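Local coordinates for phosphogluconate dehydrogenase NAD-binding putative C-terminal domain-containing protein (Sinorhizobium meliloti, PDB 4EZB) that is of uncertain function but is probably an oxidoreductase, with a Rossmann-type nucleotide-binding part and a helical C-terminal part, at residues A98-S106 and T127-I135; A286-L296 and F305-L313. All coordinates share one frame; numbering follows the deposited sequence.

Overall arrangement
From the N terminus the chain first builds a sheet with Rossmann-type topology, and contact 1 joins two helices that lie against this sheet. Helix 100-107 leads into strand 116-119, helix 125-136 follows, and residues 98-106 and 127-135 then pack side by side, closing a loop of 20 residues that includes this strand. The chain runs on through strands 141-147, 159-163 and 180-185 before the long helix 190-218 opens the helical part. There contact 2 closes a shorter loop, packing the end of helix 275-291 and the turn after it on the last helix, 301-312. The contacts come in series, neither enclosing nor crossing the other; the centres of contact 1 and contact 2 are about 41 Å apart.

Contact 1: residues A98-S106 and T127-I135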
loop_
_atom_site.group_PDB
_atom_site.type_symbol
_atom_site.label_atom_id
_atom_site.label_comp_id
_atom_site.label_asym_id
_atom_site.label_seq_id
_atom_site.Cartn_x
_atom_site.Cartn_y
_atom_site.Cartn_z
ATOM N N ALA A 98 1.899 -23.299 18.704
ATOM C CA ALA A 98 2.405 -23.194 20.066
ATOM C C ALA A 98 3.385 -24.311 20.396
ATOM O O ALA A 98 4.334 -24.084 21.130
ATOM C CB ALA A 98 1.260 -23.187 21.077
ATOM N N ALA A 99 3.162 -25.505 19.847
ATOM C CA ALA A 99 3.972 -26.672 20.205
ATOM C C ALA A 99 5.307 -26.805 19.446
ATOM O O ALA A 99 6.094 -27.706 19.741
ATOM C CB ALA A 99 3.148 -27.950 20.082
ATOM N N THR A 100 5.565 -25.908 18.493
ATOM C CA THR A 100 6.740 -26.006 17.606
ATOM C C THR A 100 8.076 -26.417 18.286
ATOM O O THR A 100 8.693 -27.424 17.923
ATOM C CB THR A 100 6.909 -24.720 16.756
ATOM O OG1 THR A 100 5.765 -24.557 15.912
ATOM C CG2 THR A 100 8.128 -24.810 15.848
ATOM N N LYS A 101 8.501 -25.629 19.259
ATOM C CA LYS A 101 9.788 -25.810 19.960
ATOM C C LYS A 101 9.815 -27.107 20.751
ATOM O O LYS A 101 10.745 -27.920 20.613
ATOM C CB LYS A 101 10.063 -24.621 20.895
ATOM C CG LYS A 101 10.371 -23.304 20.182
ATOM C CD LYS A 101 10.629 -22.159 21.165
ATOM C CE LYS A 101 9.333 -21.588 21.731
ATOM N NZ LYS A 101 9.547 -20.577 22.804
ATOM N N ALA A 102 8.770 -27.316 21.549
ATOM C CA ALA A 102 8.574 -28.567 22.290
ATOM C C ALA A 102 8.754 -29.785 21.388
ATOM O O ALA A 102 9.564 -30.654 21.683
ATOM C CB ALA A 102 7.203 -28.584 22.953
ATOM N N VAL A 103 8.017 -29.819 20.274
ATOM C CA VAL A 103 8.153 -30.883 19.282
ATOM C C VAL A 103 9.607 -31.047 18.853
ATOM O O VAL A 103 10.174 -32.146 18.966
ATOM C CB VAL A 103 7.223 -30.631 18.077
ATOM C CG1 VAL A 103 7.602 -31.501 16.892
ATOM C CG2 VAL A 103 5.786 -30.907 18.500
ATOM N N ALA A 104 10.221 -29.948 18.416
ATOM C CA ALA A 104 11.594 -29.979 17.996
ATOM C C ALA A 104 12.507 -30.593 19.055
ATOM O O ALA A 104 13.362 -31.427 18.746
ATOM C CB ALA A 104 12.050 -28.573 17.624
ATOM N N ALA A 105 12.320 -30.180 20.301
ATOM C CA ALA A 105 13.158 -30.649 21.397
ATOM C C ALA A 105 12.989 -32.146 21.666
ATOM O O ALA A 105 13.971 -32.809 22.019
ATOM C CB ALA A 105 12.903 -29.829 22.647
ATOM N N SER A 106 11.772 -32.677 21.473
ATOM C CA SER A 106 11.489 -34.128 21.616
ATOM C C SER A 106 12.179 -34.956 20.565
ATOM O O SER A 106 12.695 -36.056 20.837
ATOM C CB SER A 106 9.996 -34.416 21.450
ATOM O OG SER A 106 9.226 -33.781 22.441
ATOM N N THR A 127 10.945 -18.178 15.998
ATOM C CA THR A 127 10.589 -19.524 16.461
ATOM C C THR A 127 11.253 -20.622 15.629
ATOM O O THR A 127 11.723 -21.620 16.173
ATOM C CB THR A 127 9.061 -19.744 16.437
ATOM O OG1 THR A 127 8.417 -18.623 17.044
ATOM C CG2 THR A 127 8.679 -20.997 17.219
ATOM N N LYS A 128 11.299 -20.439 14.317
ATOM C CA LYS A 128 12.003 -21.391 13.455
ATOM C C LYS A 128 13.449 -21.546 13.916
ATOM O O LYS A 128 13.987 -22.656 13.896
ATOM C CB LYS A 128 12.031 -20.931 11.996
ATOM C CG LYS A 128 10.691 -20.884 11.275
ATOM C CD LYS A 128 9.960 -22.228 11.205
ATOM C CE LYS A 128 8.922 -22.145 10.094
ATOM N NZ LYS A 128 8.237 -23.449 9.919
ATOM N N ALA A 129 14.071 -20.421 14.292
ATOM C CA ALA A 129 15.455 -20.418 14.738
ATOM C C ALA A 129 15.617 -21.196 16.036
ATOM O O ALA A 129 16.620 -21.870 16.230
ATOM C CB ALA A 129 15.993 -18.996 14.879
ATOM N N LEU A 130 14.624 -21.118 16.911
ATOM C CA LEU A 130 14.677 -21.870 18.166
ATOM C C LEU A 130 14.473 -23.374 17.918
ATOM O O LEU A 130 15.149 -24.199 18.545
ATOM C CB LEU A 130 13.695 -21.298 19.201
ATOM C CG LEU A 130 14.008 -19.870 19.676
ATOM C CD1 LEU A 130 12.764 -19.189 20.222
ATOM C CD2 LEU A 130 15.111 -19.837 20.734
ATOM N N ALA A 131 13.589 -23.723 16.971
ATOM C CA ALA A 131 13.364 -25.108 16.564
ATOM C C ALA A 131 14.657 -25.683 16.009
ATOM O O ALA A 131 15.041 -26.807 16.327
ATOM C CB ALA A 131 12.243 -25.184 15.512
ATOM N N ALA A 132 15.329 -24.889 15.179
ATOM C CA ALA A 132 16.591 -25.278 14.559
ATOM C C ALA A 132 17.626 -25.524 15.644
ATOM O O ALA A 132 18.441 -26.450 15.550
ATOM C CB ALA A 132 17.064 -24.183 13.616
ATOM N N GLY A 133 17.586 -24.691 16.684
ATOM C CA GLY A 133 18.523 -24.816 17.792
ATOM C C GLY A 133 18.332 -26.093 18.588
ATOM O O GLY A 133 19.312 -26.758 18.921
ATOM N N ALA A 134 17.075 -26.426 18.915
ATOM C CA ALA A 134 16.752 -27.706 19.566
ATOM C C ALA A 134 17.302 -28.914 18.760
ATOM O O ALA A 134 18.059 -29.737 19.293
ATOM C CB ALA A 134 15.249 -27.833 19.765
ATOM N N ILE A 135 16.937 -28.987 17.475
ATOM C CA ILE A 135 17.438 -30.008 16.545
ATOM C C ILE A 135 18.965 -30.108 16.587
ATOM O O ILE A 135 19.516 -31.209 16.497
ATOM C CB ILE A 135 16.940 -29.748 15.080
ATOM C CG1 ILE A 135 15.396 -29.830 14.973
ATOM C CG2 ILE A 135 17.607 -30.680 14.053
ATOM C CD1 ILE A 135 14.819 -31.195 15.357
HETATM O O HOH W 1 9.246 -18.571 20.115
#
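Ala104 packs against Ala131 and Ala134 where two helices of the Rossmann-type fold run together, each the connection of a beta-alpha-beta crossover: helix 100-106 follows strand 90-93 and leads to 116-119, and helix 127-135 joins 116-119 to 141-147. Their directions differ by only 15° and the axes approach to 8.0 Å, a spacing that the small alanine side chains permit. Ala104 CB lies 3.7 Å from Ala131 O and 3.9 Å from Ala134 CB, so a methyl group rests directly on the neighbouring helix backbone. Ala134 CB in turn sits against the backbone N of Ala105. At the sheet side Ile135 sends its CD1 to within 3.7 Å of Ala104 O, while the same side chain touches Phe117 and Phe142 on the strands beneath. Thr100 puts its methyl into the contact: CG2 is anti to the backbone N and reaches Ala131 CB at 4.1 Å, whereas OG1 turns back to bond Gly97 O.

The other flank is looser and faces solvent. Here Lys101 and Leu130 lie alongside each other and point the same way, with Lys101 CD 3.7 Å from Leu130 CB. The aliphatic part of the lysine thus does the packing; the Lys101 and Thr127 side chains cross at about a right angle, CG lying against Thr127 CG2. A bend at chi3 (-79°) directs Lys101 NZ to a water that joins the helices: it stands 3.2 Å from Thr127 OG1 and accepts a weak hydrogen bond from Lys101 NZ.

Contact 2: residues A286-L296 and F305-L313; sequences AAHAAMKDQGL and FVPVLARRL
Leu309 pushes CD2 against Ala287 CB, 3.6 Å away, and against Met291 CG, at the apolar centre of a nearly perpendicular pair of consecutive helices, the last two of the C-terminal helical part: 286-291 and 305-312 run 101° apart. Met291, a selenomethionine here, makes a Met-aromatic contact with Phe305. Its extended chi2 (-169°) carries SE obliquely to the ring, and Met291 SE lies 3.6 Å from Phe305 CD1. Helix 238-268 backs this core, with Thr249 touching Ala287 and Met291, and Leu246 touching Phe305.

Past the helix end a type II turn from Met291 to Gln294 brings the chain back, so that Leu296 meets the second helix. Leu296 CD1 lies in the plane of the Phe305 ring, at the edge, 3.9 Å from Phe305 CD1, and Leu296 also meets Val308 tip to tip. On the other flank Leu313 CD2 approaches Ala290 CB at 3.8 Å, and Leu313 packs on Leu272 of the second subunit as well.

The polar edge belongs to Arg312. Bent at chi2, its chain passes over Ala290, and NH1 donates to Ala290 O at 2.8 Å; the oxygen lies in the guanidinium plane, though NH1 stands above the carbonyl plane. Gln294 NE2, which bonds Lys292 O weakly, lies over one guanidinium face, the amide turned 17° from it; both groups are donors, so this is stacking, with NE2 3.1 Å from Arg312 CZ.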
loop_
_atom_site.group_PDB
_atom_site.type_symbol
_atom_site.label_atom_id
_atom_site.label_comp_id
_atom_site.label_asym_id
_atom_site.label_seq_id
_atom_site.Cartn_x
_atom_site.Cartn_y
_atom_site.Cartn_z
ATOM N N ALA A 286 -10.640 -3.709 11.094
ATOM C CA ALA A 286 -11.678 -2.695 11.215
ATOM C C ALA A 286 -12.700 -2.842 10.102
ATOM O O ALA A 286 -13.892 -2.740 10.357
ATOM C CB ALA A 286 -11.073 -1.301 11.190
ATOM N N ALA A 287 -12.225 -3.102 8.879
ATOM C CA ALA A 287 -13.086 -3.184 7.696
ATOM C C ALA A 287 -13.920 -4.462 7.673
ATOM O O ALA A 287 -15.112 -4.427 7.314
ATOM C CB ALA A 287 -12.273 -3.057 6.415
ATOM N N HIS A 288 -13.299 -5.572 8.068
ATOM C CA HIS A 288 -14.008 -6.845 8.207
ATOM C C HIS A 288 -15.182 -6.729 9.199
ATOM O O HIS A 288 -16.315 -7.144 8.903
ATOM C CB HIS A 288 -13.046 -7.940 8.660
ATOM C CG HIS A 288 -13.712 -9.259 8.882
ATOM N ND1 HIS A 288 -13.989 -10.137 7.852
ATOM C CD2 HIS A 288 -14.188 -9.838 10.009
ATOM C CE1 HIS A 288 -14.593 -11.206 8.336
ATOM N NE2 HIS A 288 -14.720 -11.054 9.643
ATOM N N ALA A 289 -14.887 -6.169 10.372
ATOM C CA ALA A 289 -15.893 -5.890 11.409
ATOM C C ALA A 289 -16.997 -4.990 10.849
ATOM O O ALA A 289 -18.190 -5.293 10.968
ATOM C CB ALA A 289 -15.239 -5.255 12.642
ATOM N N ALA A 290 -16.582 -3.890 10.224
ATOM C CA ALA A 290 -17.495 -2.931 9.630
ATOM C C ALA A 290 -18.494 -3.578 8.669
ATOM O O ALA A 290 -19.663 -3.183 8.630
ATOM C CB ALA A 290 -16.704 -1.836 8.916
HETATM N N MSE A 291 -18.044 -4.581 7.917
HETATM C CA MSE A 291 -18.891 -5.190 6.882
HETATM C C MSE A 291 -19.785 -6.338 7.319
HETATM O O MSE A 291 -20.724 -6.679 6.601
HETATM C CB MSE A 291 -18.008 -5.648 5.737
HETATM C CG MSE A 291 -17.470 -4.431 4.981
HETATM SE SE MSE A 291 -16.616 -5.043 3.300
HETATM C CE MSE A 291 -14.935 -5.646 4.152
ATOM N N LYS A 292 -19.507 -6.941 8.476
ATOM C CA LYS A 292 -20.303 -8.067 8.996
ATOM C C LYS A 292 -21.746 -7.643 9.285
ATOM O O LYS A 292 -21.971 -6.547 9.803
ATOM C CB LYS A 292 -19.676 -8.626 10.283
ATOM C CG LYS A 292 -18.588 -9.686 10.101
ATOM C CD LYS A 292 -19.025 -11.103 10.495
ATOM C CE LYS A 292 -19.625 -11.181 11.906
ATOM N NZ LYS A 292 -19.787 -12.557 12.466
ATOM N N ASP A 293 -22.708 -8.509 8.945
ATOM C CA ASP A 293 -24.161 -8.312 9.254
ATOM C C ASP A 293 -24.771 -7.056 8.598
ATOM O O ASP A 293 -25.600 -6.361 9.199
ATOM C CB ASP A 293 -24.422 -8.320 10.775
ATOM C CG ASP A 293 -24.153 -9.692 11.429
ATOM O OD1 ASP A 293 -25.036 -10.581 11.383
ATOM O OD2 ASP A 293 -23.065 -9.873 12.023
ATOM N N GLN A 294 -24.344 -6.784 7.366
ATOM C CA GLN A 294 -24.782 -5.618 6.588
ATOM C C GLN A 294 -25.461 -6.042 5.277
ATOM O O GLN A 294 -25.742 -5.208 4.420
ATOM C CB GLN A 294 -23.593 -4.683 6.285
ATOM C CG GLN A 294 -22.828 -4.173 7.506
ATOM C CD GLN A 294 -23.700 -3.352 8.443
ATOM O OE1 GLN A 294 -24.333 -2.383 8.025
ATOM N NE2 GLN A 294 -23.740 -3.743 9.721
ATOM N N GLY A 295 -25.702 -7.346 5.131
ATOM C CA GLY A 295 -26.408 -7.894 3.970
ATOM C C GLY A 295 -25.583 -7.920 2.704
ATOM O O GLY A 295 -26.130 -7.997 1.601
ATOM N N LEU A 296 -24.262 -7.847 2.868
ATOM C CA LEU A 296 -23.312 -7.913 1.758
ATOM C C LEU A 296 -23.058 -9.353 1.377
ATOM O O LEU A 296 -23.250 -10.251 2.194
ATOM C CB LEU A 296 -21.978 -7.303 2.177
ATOM C CG LEU A 296 -21.931 -5.795 2.402
ATOM C CD1 LEU A 296 -20.613 -5.428 3.076
ATOM C CD2 LEU A 296 -22.099 -5.078 1.065
ATOM N N PHE A 305 -19.279 -2.945 -1.514
ATOM C CA PHE A 305 -18.586 -2.815 -0.208
ATOM C C PHE A 305 -18.295 -1.372 0.250
ATOM O O PHE A 305 -18.380 -1.040 1.456
ATOM C CB PHE A 305 -17.251 -3.596 -0.193
ATOM C CG PHE A 305 -17.366 -5.043 -0.604
ATOM C CD1 PHE A 305 -18.088 -5.951 0.157
ATOM C CD2 PHE A 305 -16.721 -5.502 -1.746
ATOM C CE1 PHE A 305 -18.184 -7.285 -0.228
ATOM C CE2 PHE A 305 -16.817 -6.826 -2.143
ATOM C CZ PHE A 305 -17.554 -7.720 -1.385
ATOM N N VAL A 306 -17.895 -0.539 -0.710
ATOM C CA VAL A 306 -17.343 0.769 -0.397
ATOM C C VAL A 306 -18.361 1.656 0.325
ATOM O O VAL A 306 -18.017 2.271 1.343
ATOM C CB VAL A 306 -16.662 1.432 -1.632
ATOM C CG1 VAL A 306 -16.293 2.881 -1.351
ATOM C CG2 VAL A 306 -15.391 0.683 -1.990
ATOM N N PRO A 307 -19.627 1.698 -0.152
ATOM C CA PRO A 307 -20.594 2.544 0.587
ATOM C C PRO A 307 -20.824 2.055 2.009
ATOM O O PRO A 307 -21.058 2.854 2.929
ATOM C CB PRO A 307 -21.867 2.449 -0.253
ATOM C CG PRO A 307 -21.356 2.182 -1.631
ATOM C CD PRO A 307 -20.156 1.286 -1.461
ATOM N N VAL A 308 -20.712 0.747 2.192
ATOM C CA VAL A 308 -20.879 0.188 3.511
ATOM C C VAL A 308 -19.713 0.602 4.409
ATOM O O VAL A 308 -19.951 1.121 5.507
ATOM C CB VAL A 308 -21.139 -1.330 3.486
ATOM C CG1 VAL A 308 -20.989 -1.916 4.885
ATOM C CG2 VAL A 308 -22.534 -1.601 2.942
ATOM N N LEU A 309 -18.478 0.399 3.936
ATOM C CA LEU A 309 -17.268 0.837 4.637
ATOM C C LEU A 309 -17.254 2.339 4.902
ATOM O O LEU A 309 -16.903 2.774 6.007
ATOM C CB LEU A 309 -16.023 0.520 3.807
ATOM C CG LEU A 309 -15.501 -0.903 3.764
ATOM C CD1 LEU A 309 -14.292 -0.956 2.838
ATOM C CD2 LEU A 309 -15.148 -1.369 5.176
ATOM N N ALA A 310 -17.585 3.127 3.876
ATOM C CA ALA A 310 -17.661 4.586 4.014
ATOM C C ALA A 310 -18.512 4.961 5.246
ATOM O O ALA A 310 -18.054 5.690 6.134
ATOM C CB ALA A 310 -18.228 5.222 2.753
ATOM N N ARG A 311 -19.724 4.420 5.301
ATOM C CA ARG A 311 -20.647 4.680 6.404
ATOM C C ARG A 311 -20.225 4.020 7.708
ATOM O O ARG A 311 -20.222 4.658 8.758
ATOM C CB ARG A 311 -22.063 4.257 6.018
ATOM C CG ARG A 311 -23.039 5.412 5.795
ATOM C CD ARG A 311 -22.408 6.654 5.162
ATOM N NE ARG A 311 -22.239 6.552 3.711
ATOM C CZ ARG A 311 -21.708 7.506 2.951
ATOM N NH1 ARG A 311 -21.602 7.323 1.641
ATOM N NH2 ARG A 311 -21.288 8.643 3.502
ATOM N N ARG A 312 -19.836 2.754 7.634
ATOM C CA ARG A 312 -19.590 1.976 8.840
ATOM C C ARG A 312 -18.262 2.272 9.523
ATOM O O ARG A 312 -18.191 2.193 10.757
ATOM C CB ARG A 312 -19.729 0.484 8.581
ATOM C CG ARG A 312 -20.203 -0.265 9.809
ATOM C CD ARG A 312 -21.701 -0.501 9.795
ATOM N NE ARG A 312 -22.168 -0.980 11.095
ATOM C CZ ARG A 312 -21.850 -2.153 11.643
ATOM N NH1 ARG A 312 -21.043 -3.010 11.029
ATOM N NH2 ARG A 312 -22.346 -2.472 12.826
ATOM N N LEU A 313 -17.214 2.570 8.738
ATOM C CA LEU A 313 -16.000 3.188 9.279
ATOM C C LEU A 313 -16.301 4.683 9.453
ATOM O O LEU A 313 -15.919 5.313 10.440
ATOM C CB LEU A 313 -14.802 2.995 8.345
ATOM C CG LEU A 313 -14.381 1.601 7.830
ATOM C CD1 LEU A 313 -13.320 1.697 6.744
ATOM C CD2 LEU A 313 -13.886 0.710 8.963
#